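Local atomic coordinates of glutathione S-transferase (Pseudomonas fluorescens, PDB entry 3M3M), a protein that binds glutathione and probably catalyses its conjugation to electrophilic substrates, as a glutathione transferase. Residues 87-90 against 91-94. Residues are numbered along the deposited sequence; the frame is centred on the assembly and turned at random.
Sequences PRLR and TQVL
P87 and T91 meet at the carbonyl oxygen P87 O, which takes two bonds from the same threonine. T91 N donates to P87 O at 3.0 Å, an ordinary i to i+4 helix bond. T91 OG1 reaches P87 O at 2.7 Å, from the opposite face of the carbonyl plane. OG1 can fold back this way because it sits beside the backbone N (chi1 -61°). T91 OG1 also accepts a hydrogen bond from a water whose oxygen lies 2.8 Å away, and in one of the two modelled conformers of R90 that water in turn accepts from R90 NH1, so a single solvent molecule then links the threonine to the arginine. Three more backbone bonds continue the ladder, Q92 N to R88 O, V93 N to L89 O and L94 N to R90 O.

Among the side chains, R90 in this same conformer leaves the backbone with CG anti to its N (chi1 163°), stays extended to NE, and then turns its guanidinium over L94. The methyl L94 CD1 lies over the centre of one face, 3.6 Å from R90 CZ. On another side of the helix L89 CD2 approaches Q92 OE1 at 3.7 Å, a loose contact. L89 and V93 both pack on the P84 loop, and V93 also meets V153 and S158.

Just ahead of the helix, E86 OE2 accepts a hydrogen bond from R88 N, an amide of the first helical turn. This is the largely exposed N-terminal end of the long helix 87-117, which opens the all-helical C-terminal domain of the glutathione transferase fold.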
# COMPACT_ATOMS: atom_id res chain seq x y z
N PRO A 87 15.95 -15.36 7.71
CA PRO A 87 16.53 -14.02 7.52
C PRO A 87 16.67 -13.56 6.08
O PRO A 87 16.42 -12.36 5.88
CB PRO A 87 17.92 -14.09 8.15
CG PRO A 87 17.81 -15.20 9.18
CD PRO A 87 16.76 -16.18 8.65
N ARG A 88 17.13 -14.40 5.13
CA ARG A 88 17.22 -13.94 3.75
C ARG A 88 15.85 -13.58 3.16
O ARG A 88 15.73 -12.59 2.41
CB ARG A 88 17.91 -14.89 2.78
CG ARG A 88 19.42 -14.95 3.07
CD ARG A 88 20.10 -15.76 2.03
NE ARG A 88 21.40 -16.11 2.60
CZ ARG A 88 22.31 -16.70 1.84
NH1 ARG A 88 21.97 -16.96 0.59
NH2 ARG A 88 23.51 -16.98 2.34
N LEU A 89 14.83 -14.40 3.48
CA LEU A 89 13.51 -14.12 2.87
C LEU A 89 12.85 -12.93 3.58
O LEU A 89 12.20 -12.13 2.91
CB LEU A 89 12.60 -15.38 3.01
CG LEU A 89 13.25 -16.53 2.19
CD1 LEU A 89 12.35 -17.79 2.53
CD2 LEU A 89 13.32 -16.24 0.69
N ARG A 90 12.97 -12.83 4.91
CA ARG A 90 12.43 -11.65 5.64
C ARG A 90 13.09 -10.40 5.08
O ARG A 90 12.39 -9.37 4.88
CB ARG A 90 12.61 -11.66 7.17
CG ARG A 90 12.42 -10.28 7.86
CD ARG A 90 12.67 -10.30 9.44
NE ARG A 90 12.20 -9.07 10.07
CZ ARG A 90 12.98 -8.02 10.39
NH1 ARG A 90 14.24 -8.08 10.16
NH2 ARG A 90 12.46 -6.93 10.94
N THR A 91 14.40 -10.49 4.79
CA THR A 91 15.11 -9.28 4.26
C THR A 91 14.58 -8.92 2.87
O THR A 91 14.37 -7.72 2.54
CB THR A 91 16.64 -9.54 4.23
OG1 THR A 91 17.01 -9.79 5.59
CG2 THR A 91 17.37 -8.24 3.73
N GLN A 92 14.30 -9.95 2.05
CA GLN A 92 13.77 -9.62 0.73
C GLN A 92 12.39 -9.00 0.78
O GLN A 92 12.07 -8.16 -0.06
CB GLN A 92 13.76 -10.84 -0.21
CG GLN A 92 15.32 -11.14 -0.51
CD GLN A 92 15.60 -12.37 -1.31
OE1 GLN A 92 15.11 -13.46 -1.01
NE2 GLN A 92 16.51 -12.22 -2.32
N VAL A 93 11.54 -9.50 1.68
CA VAL A 93 10.23 -8.84 1.88
C VAL A 93 10.45 -7.34 2.26
O VAL A 93 9.82 -6.45 1.67
CB VAL A 93 9.41 -9.60 2.96
CG1 VAL A 93 8.26 -8.70 3.53
CG2 VAL A 93 8.96 -10.94 2.34
N LEU A 94 11.39 -7.07 3.18
CA LEU A 94 11.62 -5.64 3.62
C LEU A 94 12.21 -4.89 2.46
O LEU A 94 11.85 -3.76 2.28
CB LEU A 94 12.59 -5.56 4.84
CG LEU A 94 11.91 -6.18 6.09
CD1 LEU A 94 12.94 -6.24 7.24
CD2 LEU A 94 10.72 -5.29 6.57
O HOH W 1 15.81 -9.56 8.13